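Local coordinates for AT-rich interactive domain-containing protein 4 (Arabidopsis thaliana, PDB 6LQF) that binds DNA and the H3K4me3 histone mark through an ARID-PHD cassette, as an ISWI component that regulates the floral transition, at residues Gly84-Trp87 with Lys88-Phe92; Gly108-Leu111 with Lys112-Tyr115. All coordinates share one frame; numbering follows the deposited sequence.

In the fold
Both contacts lie in the ARID domain, on two helices that follow each other in the chain, and each meets the backbone of DNA chain D. Contact 1 opens helix 87-91 and is mostly buried; contact 2 spans two turns of helix 107-118, buried on one side and turned to DNA and water on the other. Their centres are about 10 Å apart, and the W87 ring packs against K112 and L111, joining them. The phosphates are held differently: backbone N-H groups at a helix start and one asparagine side chain in 84-92, side chains, N109 and K112, in 108-115. The three phosphates bound, of DA4, DG5 and DA6, are consecutive.

Contact 1: residues Gly84-Trp87 with Lys88-Phe92; sequences GINW and KGQVF. With nucleotides of chain D.
N86 turns its amide back over the first turn of the helix that follows, and OD1 takes the backbone N of G89 at 2.8 Å. The donor stands well out of the amide plane, 59° from it. CG is anti to the backbone N (chi1 -178°), which sets the amide beside its own carbonyl carbon, within reach of the G89 N-H. This makes N86 the N-cap of helix 87-91, and the other end of the same amide points outward: ND2 donates almost straight to OP1 of DA4 of chain D at 2.8 Å, while also bonding the carbonyl of A172. The ARID domain meets the DNA backbone here with a helix N-terminus. W87 N reaches OP1 of DG5 of chain D at 2.8 Å and K88 N reaches OP2 of the same phosphate at 2.9 Å, so two successive amides grip one phosphate, whose negative charge the start of this short helix would probably favour. OP1 also lies near the plane of the W87 indole, at the CD1 edge, and NE1 is bonded to the carbonyl of G82. One face of that indole takes the CG2 methyl of I85, which sits 3.8 Å above the plane toward the rim. The same methyl presses on V91 CG2 at 3.4 Å, a tight carbon pair, with the two side chains at a slant to each other. The W87 carbonyl accepts from both V91 N and F92 N, the latter nearly in line with its C=O at 2.9 Å; the F92 bond, five residues on, is that of a wider pi-type turn. L69 and V73 of helix 66-74 pack against W87.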
# COMPACT_ATOMS: atom_id res chain seq x y z
N GLY A 84 6.33 -5.75 -7.84
CA GLY A 84 5.03 -6.41 -7.96
C GLY A 84 3.88 -5.51 -7.51
O GLY A 84 2.69 -5.87 -7.70
N ILE A 85 4.23 -4.35 -6.95
CA ILE A 85 3.29 -3.25 -6.64
C ILE A 85 3.44 -2.23 -7.76
O ILE A 85 4.56 -1.94 -8.18
CB ILE A 85 3.60 -2.64 -5.25
CG1 ILE A 85 3.21 -3.64 -4.17
CG2 ILE A 85 2.92 -1.26 -5.04
CD1 ILE A 85 3.82 -3.31 -2.80
N ASN A 86 2.33 -1.71 -8.28
CA ASN A 86 2.39 -0.60 -9.22
C ASN A 86 2.41 0.68 -8.42
O ASN A 86 1.39 1.18 -7.96
CB ASN A 86 1.18 -0.65 -10.16
CG ASN A 86 1.19 0.44 -11.22
OD1 ASN A 86 2.04 1.34 -11.17
ND2 ASN A 86 0.25 0.40 -12.19
N TRP A 87 3.63 1.22 -8.24
CA TRP A 87 3.81 2.37 -7.33
C TRP A 87 3.23 3.63 -7.94
O TRP A 87 2.44 4.32 -7.31
CB TRP A 87 5.33 2.54 -7.04
CG TRP A 87 5.86 1.40 -6.23
CD1 TRP A 87 6.31 0.20 -6.72
CD2 TRP A 87 5.97 1.33 -4.82
NE1 TRP A 87 6.67 -0.64 -5.67
CE2 TRP A 87 6.49 0.06 -4.49
CE3 TRP A 87 5.69 2.24 -3.78
CZ2 TRP A 87 6.71 -0.32 -3.16
CZ3 TRP A 87 5.96 1.88 -2.47
CH2 TRP A 87 6.47 0.59 -2.18
N LYS A 88 3.59 3.96 -9.18
CA LYS A 88 3.00 5.14 -9.80
C LYS A 88 1.49 5.05 -10.01
O LYS A 88 0.72 6.01 -9.74
CB LYS A 88 3.69 5.43 -11.13
CG LYS A 88 3.15 6.65 -11.83
CD LYS A 88 4.22 7.19 -12.82
CE LYS A 88 3.80 8.46 -13.57
NZ LYS A 88 3.65 9.73 -12.75
N GLY A 89 1.05 3.88 -10.47
CA GLY A 89 -0.33 3.72 -10.89
C GLY A 89 -1.35 3.31 -9.84
O GLY A 89 -2.55 3.57 -10.03
N GLN A 90 -0.94 2.65 -8.77
CA GLN A 90 -1.88 2.19 -7.75
C GLN A 90 -1.55 2.70 -6.35
O GLN A 90 -2.43 2.75 -5.51
CB GLN A 90 -1.94 0.66 -7.70
CG GLN A 90 -2.67 0.07 -8.88
CD GLN A 90 -2.71 -1.45 -8.81
OE1 GLN A 90 -2.98 -2.01 -7.71
NE2 GLN A 90 -2.47 -2.12 -9.94
N VAL A 91 -0.31 3.13 -6.08
CA VAL A 91 -0.02 3.64 -4.74
C VAL A 91 -0.15 5.15 -4.76
O VAL A 91 -0.91 5.74 -3.94
CB VAL A 91 1.39 3.26 -4.27
CG1 VAL A 91 1.76 3.85 -2.91
CG2 VAL A 91 1.45 1.73 -4.20
N PHE A 92 0.60 5.77 -5.68
CA PHE A 92 0.58 7.24 -5.81
C PHE A 92 -0.81 7.78 -6.05
O PHE A 92 -1.16 8.83 -5.52
CB PHE A 92 1.56 7.66 -6.92
CG PHE A 92 1.69 9.17 -7.14
CD1 PHE A 92 2.00 10.02 -6.09
CD2 PHE A 92 1.58 9.69 -8.41
CE1 PHE A 92 2.19 11.39 -6.31
CE2 PHE A 92 1.76 11.04 -8.65
CZ PHE A 92 2.06 11.90 -7.59
P DG D 5 6.29 1.65 -10.94
OP1 DG D 5 5.67 0.65 -10.07
OP2 DG D 5 5.96 3.11 -10.68
O5' DG D 5 7.84 1.45 -10.89
C5' DG D 5 8.34 0.12 -11.02
C4' DG D 5 9.85 0.15 -11.25
O4' DG D 5 10.12 0.67 -12.58
C3' DG D 5 10.63 1.01 -10.28
O3' DG D 5 11.93 0.36 -10.04
C2' DG D 5 10.79 2.30 -11.06
C1' DG D 5 10.96 1.80 -12.49
N9 DG D 5 10.53 2.75 -13.51
C8 DG D 5 9.32 3.38 -13.59
N7 DG D 5 9.23 4.23 -14.59
C5 DG D 5 10.47 4.11 -15.21
C6 DG D 5 10.98 4.75 -16.37
O6 DG D 5 10.41 5.59 -17.08
N1 DG D 5 12.31 4.38 -16.64
C2 DG D 5 13.00 3.43 -15.94
N2 DG D 5 14.25 3.18 -16.33
N3 DG D 5 12.52 2.81 -14.87
C4 DG D 5 11.24 3.19 -14.58
P DA D 4 1.10 2.66 -15.40
OP1 DA D 4 0.17 2.12 -14.36
OP2 DA D 4 1.04 4.11 -15.75
O5' DA D 4 2.60 2.38 -14.89
C5' DA D 4 2.96 1.03 -14.54
C4' DA D 4 4.43 0.93 -14.26
O4' DA D 4 5.16 1.20 -15.50
C3' DA D 4 4.94 1.92 -13.20
O3' DA D 4 5.89 1.23 -12.43
C2' DA D 4 5.63 2.95 -14.07
C1' DA D 4 6.24 2.05 -15.15
N9 DA D 4 6.65 2.74 -16.35
C8 DA D 4 6.00 3.70 -17.06
N7 DA D 4 6.69 4.11 -18.13
C5 DA D 4 7.83 3.36 -18.08
C6 DA D 4 8.99 3.31 -18.93
N6 DA D 4 9.16 4.11 -19.99
N1 DA D 4 9.97 2.49 -18.58
C2 DA D 4 9.81 1.68 -17.53
N3 DA D 4 8.77 1.61 -16.68
C4 DA D 4 7.81 2.48 -17.03

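Contact 2: residues Gly108-Leu111 with Lys112-Tyr115; sequences GNTL and KRHY. With nucleotides of chain D.
N109 and R113, one helical turn apart, cross at an angle at the DNA surface, their amide and guanidinium planes 48° apart. From N109, CB lies 3.4 Å from OP2 of DA6 of chain D, and CG approaches the C7 methyl of DT7 of chain D. Beyond CG the amide divides its work: ND2 donates to OP2 of DA6 at 2.9 Å, while OD1 rests on that thymine methyl at 3.4 Å and accepts from water 1. This water also bonds T110 OG1, itself bonded to the carbonyl of G106, and weakly R113 NE, along whose guanidinium edge OD1 itself lies at 3.7 Å. With an alanine here, OP2 of DA6 would probably lose this donor, the thymine methyl its amide neighbour and water 1 one of its acceptors. K112, bent at chi3 (80°), carries NZ to OP1 of the same phosphate at 3.2 Å, where N83 also holds it. On another side, T110 CG2 runs alongside the H114 ring, 3.5 Å from NE2. Helix 107-118 thus lays one side on the DNA backbone and a thymine methyl, while its inner side packs L111 on W87 of helix 87-91 and on L59 of strand 58-59, and Y115 on helix 66-74.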
# COMPACT_ATOMS: atom_id res chain seq x y z
N GLY A 108 7.66 6.29 -8.72
CA GLY A 108 7.78 4.99 -8.09
C GLY A 108 9.07 4.82 -7.32
O GLY A 108 9.08 4.39 -6.16
N ASN A 109 10.18 5.21 -7.94
CA ASN A 109 11.45 5.13 -7.22
C ASN A 109 11.46 6.03 -5.96
O ASN A 109 11.96 5.64 -4.89
CB ASN A 109 12.58 5.55 -8.18
CG ASN A 109 13.96 5.37 -7.56
OD1 ASN A 109 14.49 6.32 -7.00
ND2 ASN A 109 14.54 4.18 -7.70
N THR A 110 10.93 7.25 -6.11
CA THR A 110 10.84 8.16 -4.98
C THR A 110 10.02 7.57 -3.83
O THR A 110 10.43 7.63 -2.65
CB THR A 110 10.26 9.49 -5.45
OG1 THR A 110 11.17 10.07 -6.40
CG2 THR A 110 10.15 10.43 -4.27
N LEU A 111 8.87 6.97 -4.17
CA LEU A 111 8.03 6.40 -3.12
C LEU A 111 8.71 5.22 -2.42
O LEU A 111 8.58 5.05 -1.21
CB LEU A 111 6.68 5.95 -3.69
CG LEU A 111 5.75 7.08 -4.05
CD1 LEU A 111 4.50 6.51 -4.67
CD2 LEU A 111 5.35 7.89 -2.81
N LYS A 112 9.43 4.39 -3.18
CA LYS A 112 10.15 3.29 -2.57
C LYS A 112 11.23 3.81 -1.61
O LYS A 112 11.36 3.26 -0.51
CB LYS A 112 10.77 2.39 -3.65
CG LYS A 112 9.67 1.60 -4.37
CD LYS A 112 10.20 0.96 -5.66
CE LYS A 112 10.93 -0.26 -5.31
NZ LYS A 112 11.50 -0.93 -6.56
N ARG A 113 11.93 4.91 -1.97
CA ARG A 113 12.95 5.48 -1.09
C ARG A 113 12.29 6.06 0.17
O ARG A 113 12.78 5.88 1.28
CB ARG A 113 13.73 6.54 -1.86
CG ARG A 113 14.69 6.02 -2.90
CD ARG A 113 15.70 7.08 -3.39
NE ARG A 113 15.06 8.28 -3.91
CZ ARG A 113 14.80 9.36 -3.18
NH1 ARG A 113 15.10 9.38 -1.89
NH2 ARG A 113 14.21 10.42 -3.72
N HIS A 114 11.15 6.73 0.01
CA HIS A 114 10.50 7.29 1.20
C HIS A 114 9.97 6.16 2.09
O HIS A 114 9.96 6.31 3.32
CB HIS A 114 9.32 8.18 0.83
CG HIS A 114 9.69 9.51 0.23
ND1 HIS A 114 10.64 10.33 0.78
CD2 HIS A 114 9.15 10.20 -0.81
CE1 HIS A 114 10.71 11.45 0.09
NE2 HIS A 114 9.81 11.40 -0.88
N TYR A 115 9.51 5.04 1.47
CA TYR A 115 9.01 3.97 2.28
C TYR A 115 10.16 3.38 3.09
O TYR A 115 10.03 3.13 4.30
CB TYR A 115 8.36 2.89 1.40
CG TYR A 115 7.51 1.92 2.19
CD1 TYR A 115 8.07 0.83 2.89
CD2 TYR A 115 6.14 2.06 2.22
CE1 TYR A 115 7.29 -0.07 3.60
CE2 TYR A 115 5.37 1.17 2.91
CZ TYR A 115 5.94 0.12 3.59
OH TYR A 115 5.11 -0.74 4.29
P DA D 6 13.11 1.06 -9.25
OP1 DA D 6 13.78 0.03 -8.56
OP2 DA D 6 12.63 2.17 -8.51
O5' DA D 6 14.01 1.63 -10.41
C5' DA D 6 14.68 0.79 -11.34
C4' DA D 6 15.85 1.50 -11.97
O4' DA D 6 15.40 2.47 -12.93
C3' DA D 6 16.76 2.26 -11.00
O3' DA D 6 18.08 2.08 -11.49
C2' DA D 6 16.24 3.68 -11.11
C1' DA D 6 15.79 3.78 -12.55
N9 DA D 6 14.65 4.67 -12.79
C8 DA D 6 13.48 4.68 -12.09
N7 DA D 6 12.58 5.49 -12.57
C5 DA D 6 13.22 6.09 -13.64
C6 DA D 6 12.81 7.06 -14.56
N6 DA D 6 11.61 7.64 -14.54
N1 DA D 6 13.68 7.42 -15.52
C2 DA D 6 14.87 6.84 -15.55
N3 DA D 6 15.38 5.92 -14.74
C4 DA D 6 14.49 5.59 -13.80
P DT D 7 19.35 2.73 -10.77
OP1 DT D 7 20.47 1.88 -11.04
OP2 DT D 7 19.04 3.08 -9.43
O5' DT D 7 19.55 4.06 -11.58
C5' DT D 7 19.82 3.96 -12.96
C4' DT D 7 20.02 5.33 -13.54
O4' DT D 7 18.75 5.98 -13.66
C3' DT D 7 20.91 6.27 -12.72
O3' DT D 7 21.91 6.66 -13.65
C2' DT D 7 19.99 7.41 -12.34
C1' DT D 7 18.92 7.35 -13.41
N1 DT D 7 17.61 7.87 -13.00
C2 DT D 7 16.99 8.76 -13.82
O2 DT D 7 17.47 9.17 -14.84
N3 DT D 7 15.75 9.15 -13.39
C4 DT D 7 15.10 8.75 -12.25
O4 DT D 7 13.99 9.18 -12.00
C5 DT D 7 15.81 7.79 -11.44
C7 DT D 7 15.18 7.29 -10.18
C6 DT D 7 17.01 7.39 -11.86
O HOH W 1 13.85 9.05 -7.09
O HOH W 2 13.02 12.24 -5.71